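PDB 4OR8: membrane-associated protein VP24 from Marburg virus - Musoke, Kenya, 1980, which may act as a minor matrix protein in assembly of the viral nucleocapsid and in virion budding, and interacts with the nucleoprotein. Local coordinates for residues 197-205 and 212-220; 124-133 and 158-167. One frame throughout, in Å; residues are numbered along the deposited sequence.

Contact 1 of 2, residues 197-205 and 212-220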
loop_
_atom_site.group_PDB
_atom_site.type_symbol
_atom_site.label_atom_id
_atom_site.label_comp_id
_atom_site.label_asym_id
_atom_site.label_seq_id
_atom_site.Cartn_x
_atom_site.Cartn_y
_atom_site.Cartn_z
ATOM N N LEU B 197 7.998 19.590 -15.643
ATOM C CA LEU B 197 7.142 19.432 -16.812
ATOM C C LEU B 197 6.200 20.621 -16.955
ATOM O O LEU B 197 5.439 20.934 -16.037
ATOM C CB LEU B 197 6.339 18.130 -16.726
ATOM C CG LEU B 197 7.084 16.806 -16.938
ATOM C CD1 LEU B 197 6.162 15.613 -16.713
ATOM C CD2 LEU B 197 7.702 16.751 -18.327
ATOM N N THR B 198 6.266 21.277 -18.111
ATOM C CA THR B 198 5.417 22.426 -18.438
ATOM C C THR B 198 5.362 23.500 -17.350
ATOM O O THR B 198 4.296 24.038 -17.052
ATOM C CB THR B 198 3.982 21.995 -18.804
ATOM O OG1 THR B 198 3.328 21.459 -17.648
ATOM C CG2 THR B 198 4.006 20.948 -19.907
ATOM N N GLY B 199 6.513 23.805 -16.760
ATOM C CA GLY B 199 6.613 24.892 -15.804
ATOM C C GLY B 199 6.114 24.573 -14.405
ATOM O O GLY B 199 5.617 25.458 -13.705
ATOM N N GLN B 200 6.241 23.317 -13.990
ATOM C CA GLN B 200 5.907 22.949 -12.619
ATOM C C GLN B 200 6.683 21.738 -12.108
ATOM O O GLN B 200 6.639 20.657 -12.700
ATOM C CB GLN B 200 4.395 22.759 -12.443
ATOM C CG GLN B 200 3.735 21.787 -13.403
ATOM C CD GLN B 200 2.223 21.813 -13.277
ATOM O OE1 GLN B 200 1.591 22.848 -13.489
ATOM N NE2 GLN B 200 1.637 20.680 -12.913
ATOM N N GLN B 201 7.393 21.936 -11.001
ATOM C CA GLN B 201 8.227 20.892 -10.422
ATOM C C GLN B 201 7.384 19.805 -9.763
ATOM O O GLN B 201 6.634 20.072 -8.828
ATOM C CB GLN B 201 9.192 21.488 -9.399
ATOM C CG GLN B 201 10.338 20.563 -9.038
ATOM C CD GLN B 201 11.147 21.064 -7.860
ATOM O OE1 GLN B 201 10.592 21.528 -6.861
ATOM N NE2 GLN B 201 12.468 20.975 -7.969
ATOM N N ILE B 202 7.521 18.578 -10.250
ATOM C CA ILE B 202 6.761 17.455 -9.714
ATOM C C ILE B 202 7.674 16.468 -8.992
ATOM O O ILE B 202 8.700 16.055 -9.528
ATOM C CB ILE B 202 5.993 16.724 -10.827
ATOM C CG1 ILE B 202 5.099 17.706 -11.585
ATOM C CG2 ILE B 202 5.172 15.579 -10.253
ATOM C CD1 ILE B 202 4.338 17.079 -12.729
ATOM N N ILE B 203 7.294 16.096 -7.772
ATOM C CA ILE B 203 8.076 15.161 -6.971
ATOM C C ILE B 203 7.232 14.007 -6.434
ATOM O O ILE B 203 6.249 14.218 -5.724
ATOM C CB ILE B 203 8.763 15.868 -5.790
ATOM C CG1 ILE B 203 9.865 16.800 -6.299
ATOM C CG2 ILE B 203 9.347 14.848 -4.830
ATOM C CD1 ILE B 203 9.619 18.264 -6.024
ATOM N N ILE B 204 7.629 12.785 -6.772
ATOM C CA ILE B 204 6.939 11.589 -6.299
ATOM C C ILE B 204 7.796 10.826 -5.295
ATOM O O ILE B 204 8.886 10.365 -5.622
ATOM C CB ILE B 204 6.588 10.655 -7.464
ATOM C CG1 ILE B 204 5.727 11.396 -8.487
ATOM C CG2 ILE B 204 5.880 9.405 -6.958
ATOM C CD1 ILE B 204 5.554 10.649 -9.787
ATOM N N THR B 205 7.294 10.688 -4.075
ATOM C CA THR B 205 8.042 10.038 -3.007
ATOM C C THR B 205 7.295 8.821 -2.464
ATOM O O THR B 205 6.090 8.881 -2.207
ATOM C CB THR B 205 8.307 11.017 -1.853
ATOM O OG1 THR B 205 9.003 12.165 -2.351
ATOM C CG2 THR B 205 9.135 10.360 -0.765
ATOM N N LEU B 212 3.514 9.576 -2.335
ATOM C CA LEU B 212 3.151 10.966 -2.119
ATOM C C LEU B 212 3.476 11.754 -3.379
ATOM O O LEU B 212 4.635 11.855 -3.772
ATOM C CB LEU B 212 3.919 11.532 -0.924
ATOM C CG LEU B 212 3.300 12.710 -0.170
ATOM C CD1 LEU B 212 1.912 12.359 0.347
ATOM C CD2 LEU B 212 4.206 13.130 0.975
ATOM N N VAL B 213 2.445 12.294 -4.022
ATOM C CA VAL B 213 2.630 13.061 -5.247
ATOM C C VAL B 213 2.537 14.553 -4.957
ATOM O O VAL B 213 1.489 15.052 -4.548
ATOM C CB VAL B 213 1.595 12.680 -6.317
ATOM C CG1 VAL B 213 1.746 13.570 -7.538
ATOM C CG2 VAL B 213 1.741 11.212 -6.696
ATOM N N GLU B 214 3.640 15.257 -5.178
ATOM C CA GLU B 214 3.746 16.668 -4.828
ATOM C C GLU B 214 4.046 17.535 -6.049
ATOM O O GLU B 214 4.930 17.217 -6.842
ATOM C CB GLU B 214 4.845 16.843 -3.780
ATOM C CG GLU B 214 5.382 18.251 -3.663
ATOM C CD GLU B 214 6.609 18.325 -2.776
ATOM O OE1 GLU B 214 7.053 17.266 -2.281
ATOM O OE2 GLU B 214 7.129 19.443 -2.574
ATOM N N VAL B 215 3.309 18.631 -6.197
ATOM C CA VAL B 215 3.524 19.546 -7.315
ATOM C C VAL B 215 3.740 20.991 -6.865
ATOM O O VAL B 215 2.909 21.561 -6.157
ATOM C CB VAL B 215 2.343 19.517 -8.306
ATOM C CG1 VAL B 215 2.586 20.492 -9.452
ATOM C CG2 VAL B 215 2.124 18.115 -8.834
ATOM N N ARG B 216 4.857 21.578 -7.279
ATOM C CA ARG B 216 5.116 22.990 -7.019
ATOM C C ARG B 216 4.967 23.781 -8.311
ATOM O O ARG B 216 5.782 23.660 -9.223
ATOM C CB ARG B 216 6.512 23.187 -6.430
ATOM C CG ARG B 216 6.739 22.449 -5.119
ATOM C CD ARG B 216 8.180 22.580 -4.658
ATOM N NE ARG B 216 8.427 21.877 -3.402
ATOM C CZ ARG B 216 9.606 21.837 -2.790
ATOM N NH1 ARG B 216 10.653 22.460 -3.316
ATOM N NH2 ARG B 216 9.743 21.173 -1.650
ATOM N N ARG B 217 3.911 24.585 -8.386
ATOM C CA ARG B 217 3.594 25.310 -9.609
ATOM C C ARG B 217 3.478 26.813 -9.372
ATOM O O ARG B 217 3.710 27.303 -8.266
ATOM C CB ARG B 217 2.286 24.785 -10.202
ATOM C CG ARG B 217 1.079 24.994 -9.304
ATOM C CD ARG B 217 -0.217 24.791 -10.069
ATOM N NE ARG B 217 -0.432 23.397 -10.445
ATOM C CZ ARG B 217 -1.359 22.612 -9.904
ATOM N NH1 ARG B 217 -2.165 23.088 -8.962
ATOM N NH2 ARG B 217 -1.486 21.354 -10.309
ATOM N N ILE B 218 3.123 27.538 -10.426
ATOM C CA ILE B 218 2.847 28.963 -10.316
ATOM C C ILE B 218 1.402 29.229 -10.696
ATOM O O ILE B 218 0.986 28.963 -11.822
ATOM C CB ILE B 218 3.770 29.799 -11.216
ATOM C CG1 ILE B 218 5.214 29.704 -10.725
ATOM C CG2 ILE B 218 3.317 31.248 -11.235
ATOM C CD1 ILE B 218 6.184 30.532 -11.528
ATOM N N ASP B 219 0.635 29.746 -9.745
ATOM C CA ASP B 219 -0.772 30.036 -9.975
ATOM C C ASP B 219 -0.976 31.432 -10.548
ATOM O O ASP B 219 -0.331 32.391 -10.126
ATOM C CB ASP B 219 -1.572 29.872 -8.682
ATOM C CG ASP B 219 -2.077 28.456 -8.488
ATOM O OD1 ASP B 219 -1.642 27.560 -9.243
ATOM O OD2 ASP B 219 -2.907 28.240 -7.580
ATOM N N ILE B 220 -1.879 31.530 -11.515
ATOM C CA ILE B 220 -2.201 32.801 -12.146
ATOM C C ILE B 220 -3.608 33.242 -11.764
ATOM O O ILE B 220 -4.594 32.724 -12.290
ATOM C CB ILE B 220 -2.102 32.699 -13.675
ATOM C CG1 ILE B 220 -0.720 32.177 -14.078
ATOM C CG2 ILE B 220 -2.394 34.047 -14.320
ATOM C CD1 ILE B 220 -0.516 32.052 -15.572
#
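Strands 201-205 and 212-220 run antiparallel, their axes 4.7 Å apart at an angle of 165°, as the two arms of a β-hairpin in which Q201-R216, I203-E214 and T205-L212 are hydrogen-bonded pairs and I202-V215 and I204-V213 non-hydrogen-bonded ones. The I203-E214 pair is closed by I203 N to E214 O at 2.8 Å, nearly straight, and by the return bond from E214 N; at the Q201 end the bond from Q201 N to R216 O is weak. Alternation sorts the side chains. I202, I204, V213 and V215 share the apolar face, where CG1 of I202 lies beside CG2 of V215 at 4.1 Å, and helix 104-115 packs against I202, V213 and V215. Q201, I203, T205, L212, E214 and R216 occupy the other face. There R216 stretches out fully and its NE reaches OE2 of E214, two residues back on the same strand, at 2.9 Å in a salt bridge tilted out of the guanidinium plane. The other carboxylate oxygen, E214 OE1, is hydrogen-bonded to Y22 OH of the second subunit, so each carboxylate oxygen has its own partner. Q201, with CG anti to the backbone N (chi1 -164°), runs alongside R216 in the same direction, its OE1 3.4 Å from R216 CD. At the end away from the hairpin turn, Q200 lies beside R217, and Q200 NE2 comes within 3.6 Å of V215 CG1.

Contact 2 of 2, residues 124-133 and 158-167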
loop_
_atom_site.group_PDB
_atom_site.type_symbol
_atom_site.label_atom_id
_atom_site.label_comp_id
_atom_site.label_asym_id
_atom_site.label_seq_id
_atom_site.Cartn_x
_atom_site.Cartn_y
_atom_site.Cartn_z
ATOM N N SER B 124 10.362 4.582 -28.544
ATOM C CA SER B 124 9.880 3.692 -29.599
ATOM C C SER B 124 8.565 4.161 -30.223
ATOM O O SER B 124 7.894 3.401 -30.923
ATOM C CB SER B 124 9.720 2.270 -29.063
ATOM O OG SER B 124 8.859 2.250 -27.938
ATOM N N LEU B 125 8.204 5.413 -29.966
ATOM C CA LEU B 125 7.007 5.998 -30.553
ATOM C C LEU B 125 7.360 6.739 -31.832
ATOM O O LEU B 125 8.434 7.333 -31.938
ATOM C CB LEU B 125 6.354 6.976 -29.577
ATOM C CG LEU B 125 5.949 6.452 -28.202
ATOM C CD1 LEU B 125 5.327 7.567 -27.377
ATOM C CD2 LEU B 125 4.996 5.283 -28.338
ATOM N N ILE B 126 6.456 6.704 -32.802
ATOM C CA ILE B 126 6.607 7.508 -34.005
ATOM C C ILE B 126 6.357 8.973 -33.651
ATOM O O ILE B 126 5.495 9.269 -32.824
ATOM C CB ILE B 126 5.654 7.032 -35.120
ATOM C CG1 ILE B 126 4.230 6.884 -34.586
ATOM C CG2 ILE B 126 6.125 5.706 -35.678
ATOM C CD1 ILE B 126 3.281 6.252 -35.576
ATOM N N PRO B 127 7.127 9.892 -34.264
ATOM C CA PRO B 127 7.122 11.329 -33.951
ATOM C C PRO B 127 5.732 11.957 -33.934
ATOM O O PRO B 127 5.448 12.788 -33.071
ATOM C CB PRO B 127 7.953 11.931 -35.083
ATOM C CG PRO B 127 8.882 10.841 -35.467
ATOM C CD PRO B 127 8.095 9.573 -35.330
ATOM N N GLY B 128 4.880 11.565 -34.876
ATOM C CA GLY B 128 3.523 12.072 -34.920
ATOM C C GLY B 128 2.737 11.709 -33.677
ATOM O O GLY B 128 2.062 12.554 -33.090
ATOM N N PHE B 129 2.830 10.446 -33.271
ATOM C CA PHE B 129 2.143 9.970 -32.077
ATOM C C PHE B 129 2.830 10.484 -30.818
ATOM O O PHE B 129 2.190 10.678 -29.783
ATOM C CB PHE B 129 2.093 8.443 -32.067
ATOM C CG PHE B 129 1.398 7.864 -30.869
ATOM C CD1 PHE B 129 0.041 8.066 -30.673
ATOM C CD2 PHE B 129 2.100 7.108 -29.945
ATOM C CE1 PHE B 129 -0.604 7.532 -29.570
ATOM C CE2 PHE B 129 1.460 6.569 -28.842
ATOM C CZ PHE B 129 0.106 6.783 -28.655
ATOM N N ARG B 130 4.140 10.703 -30.914
ATOM C CA ARG B 130 4.903 11.265 -29.806
ATOM C C ARG B 130 4.369 12.641 -29.429
ATOM O O ARG B 130 4.274 12.978 -28.250
ATOM C CB ARG B 130 6.389 11.352 -30.154
ATOM C CG ARG B 130 7.227 11.999 -29.068
ATOM C CD ARG B 130 8.689 12.112 -29.463
ATOM N NE ARG B 130 9.381 10.828 -29.415
ATOM C CZ ARG B 130 9.834 10.180 -30.482
ATOM N NH1 ARG B 130 9.676 10.699 -31.692
ATOM N NH2 ARG B 130 10.454 9.017 -30.340
ATOM N N SER B 131 4.010 13.428 -30.437
ATOM C CA SER B 131 3.461 14.757 -30.202
ATOM C C SER B 131 2.043 14.669 -29.643
ATOM O O SER B 131 1.604 15.552 -28.905
ATOM C CB SER B 131 3.482 15.592 -31.486
ATOM O OG SER B 131 2.527 15.121 -32.418
ATOM N N ILE B 132 1.328 13.605 -29.999
ATOM C CA ILE B 132 0.010 13.352 -29.431
ATOM C C ILE B 132 0.143 13.037 -27.945
ATOM O O ILE B 132 -0.574 13.599 -27.113
ATOM C CB ILE B 132 -0.707 12.197 -30.150
ATOM C CG1 ILE B 132 -1.164 12.645 -31.539
ATOM C CG2 ILE B 132 -1.899 11.717 -29.341
ATOM C CD1 ILE B 132 -1.885 11.570 -32.327
ATOM N N VAL B 133 1.076 12.146 -27.621
ATOM C CA VAL B 133 1.365 11.794 -26.235
ATOM C C VAL B 133 1.715 13.043 -25.429
ATOM O O VAL B 133 1.353 13.167 -24.257
ATOM C CB VAL B 133 2.508 10.759 -26.140
ATOM C CG1 VAL B 133 2.945 10.559 -24.697
ATOM C CG2 VAL B 133 2.074 9.433 -26.749
ATOM N N TYR B 158 -1.501 8.308 -36.761
ATOM C CA TYR B 158 -0.489 8.155 -35.718
ATOM C C TYR B 158 -0.912 7.235 -34.578
ATOM O O TYR B 158 -0.082 6.533 -34.006
ATOM C CB TYR B 158 -0.069 9.523 -35.180
ATOM C CG TYR B 158 0.622 10.376 -36.215
ATOM C CD1 TYR B 158 1.539 9.820 -37.096
ATOM C CD2 TYR B 158 0.349 11.733 -36.324
ATOM C CE1 TYR B 158 2.174 10.591 -38.049
ATOM C CE2 TYR B 158 0.978 12.515 -37.275
ATOM C CZ TYR B 158 1.891 11.937 -38.135
ATOM O OH TYR B 158 2.523 12.705 -39.086
ATOM N N LEU B 159 -2.198 7.236 -34.247
ATOM C CA LEU B 159 -2.704 6.358 -33.198
ATOM C C LEU B 159 -3.060 4.983 -33.762
ATOM O O LEU B 159 -4.226 4.686 -34.028
ATOM C CB LEU B 159 -3.909 6.989 -32.486
ATOM C CG LEU B 159 -4.554 6.210 -31.331
ATOM C CD1 LEU B 159 -3.512 5.758 -30.324
ATOM C CD2 LEU B 159 -5.619 7.049 -30.648
ATOM N N THR B 160 -2.042 4.152 -33.952
ATOM C CA THR B 160 -2.249 2.793 -34.438
ATOM C C THR B 160 -2.375 1.821 -33.269
ATOM O O THR B 160 -2.151 2.193 -32.118
ATOM C CB THR B 160 -1.097 2.345 -35.352
ATOM O OG1 THR B 160 0.147 2.457 -34.648
ATOM C CG2 THR B 160 -1.044 3.213 -36.597
ATOM N N SER B 161 -2.735 0.577 -33.564
ATOM C CA SER B 161 -2.850 -0.433 -32.520
ATOM C C SER B 161 -1.495 -0.666 -31.853
ATOM O O SER B 161 -1.412 -0.806 -30.634
ATOM C CB SER B 161 -3.414 -1.744 -33.078
ATOM O OG SER B 161 -2.463 -2.409 -33.888
ATOM N N ASP B 162 -0.439 -0.696 -32.662
ATOM C CA ASP B 162 0.926 -0.820 -32.157
ATOM C C ASP B 162 1.280 0.291 -31.170
ATOM O O ASP B 162 1.811 0.027 -30.089
ATOM C CB ASP B 162 1.925 -0.811 -33.314
ATOM C CG ASP B 162 2.163 -2.189 -33.890
ATOM O OD1 ASP B 162 1.344 -3.095 -33.626
ATOM O OD2 ASP B 162 3.171 -2.364 -34.608
ATOM N N MET B 163 0.982 1.530 -31.549
ATOM C CA MET B 163 1.267 2.679 -30.698
ATOM C C MET B 163 0.445 2.668 -29.411
ATOM O O MET B 163 0.922 3.084 -28.359
ATOM C CB MET B 163 1.058 3.982 -31.470
ATOM C CG MET B 163 2.126 4.231 -32.522
ATOM S SD MET B 163 3.768 4.440 -31.798
ATOM C CE MET B 163 4.775 3.532 -32.967
ATOM N N PHE B 164 -0.788 2.187 -29.502
ATOM C CA PHE B 164 -1.633 2.023 -28.329
ATOM C C PHE B 164 -1.037 0.968 -27.401
ATOM O O PHE B 164 -0.963 1.161 -26.190
ATOM C CB PHE B 164 -3.045 1.615 -28.752
ATOM C CG PHE B 164 -3.983 1.386 -27.602
ATOM C CD1 PHE B 164 -4.137 0.121 -27.057
ATOM C CD2 PHE B 164 -4.715 2.431 -27.070
ATOM C CE1 PHE B 164 -4.997 -0.091 -25.999
ATOM C CE2 PHE B 164 -5.579 2.224 -26.014
ATOM C CZ PHE B 164 -5.720 0.962 -25.478
ATOM N N LYS B 165 -0.618 -0.149 -27.986
ATOM C CA LYS B 165 -0.043 -1.252 -27.231
ATOM C C LYS B 165 1.212 -0.798 -26.495
ATOM O O LYS B 165 1.375 -1.056 -25.302
ATOM C CB LYS B 165 0.304 -2.406 -28.171
ATOM C CG LYS B 165 -0.164 -3.760 -27.685
ATOM C CD LYS B 165 -1.607 -4.014 -28.070
ATOM C CE LYS B 165 -1.720 -4.311 -29.552
ATOM N NZ LYS B 165 -0.915 -5.506 -29.929
ATOM N N ILE B 166 2.091 -0.116 -27.221
ATOM C CA ILE B 166 3.337 0.384 -26.656
ATOM C C ILE B 166 3.069 1.384 -25.537
ATOM O O ILE B 166 3.716 1.350 -24.487
ATOM C CB ILE B 166 4.223 1.032 -27.745
ATOM C CG1 ILE B 166 4.715 -0.034 -28.725
ATOM C CG2 ILE B 166 5.408 1.759 -27.126
ATOM C CD1 ILE B 166 5.585 0.510 -29.832
ATOM N N LEU B 167 2.097 2.261 -25.763
ATOM C CA LEU B 167 1.745 3.277 -24.780
ATOM C C LEU B 167 1.324 2.665 -23.450
ATOM O O LEU B 167 1.754 3.121 -22.393
ATOM C CB LEU B 167 0.638 4.182 -25.312
ATOM C CG LEU B 167 0.217 5.280 -24.336
ATOM C CD1 LEU B 167 1.398 6.191 -24.035
ATOM C CD2 LEU B 167 -0.973 6.070 -24.871
#
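The ring of F129 is sandwiched between M163 CB, over one face and 3.8 Å from the centroid, and V133 CG2 of its own helix over the opposite face, while L125 CD2 lies at its edge, in plane. The second ring, Y158, has the CA of G128 directly over its centre, 3.3 Å from the centroid and only 6° off the normal: a CH-pi contact that lays the tyrosine flat against the backbone in the first turn of helix 127-133. F129 extends across to the other segment, where its CE1 meets L159 CD1 at 3.5 Å and its CZ meets L167 CD2 at 4.0 Å. M163 slides past the phenylalanine in the opposite direction. Bent at chi2 (-64°), its chain turns back so that SD stands obliquely to the F129 ring in a Met-aromatic contact, and I126 N points a weak, long hydrogen bond of 3.7 Å at the same sulfur. The methyl CE then rests on I126 CG2 at 3.7 Å. I166 CG2 packs on L125 CD2, which also touches M163 SD. T160 is the N-cap of helix 161-167, its OG1 accepting a weak bond from M163 N. The two short helical segments are 11.4 Å apart at 48°; F129 and M163 fill the gap between their axes, while Y158 and the loop residues 124-126 and L159 close in at the helix starts. The contact joins the start of helix 127-142 to the end of helix 152-158 and the first turns of helix 161-178, whose F164, starting off away from 124-133, touches the loop residues L35, L37, S39 and T40.

Contacts 1 and 2 follow one another along the chain, contact 2 closing before contact 1 opens, and they do not touch: their centres lie 26 Å apart and their nearest atoms about 9 Å. Helix 127-142 connects them. Its first turns take part in contact 2, while L141 and L142 further along meet L197, I202 and Q200 of contact 1. The two differ in kind, one a β-hairpin within a mixed sheet, the other helix packing with its centre about 21 Å from the centre of the chain, against about 12 Å for the centre of contact 1. The second subunit reaches contact 1, whereas no other chain of the assembly touches the segments of contact 2.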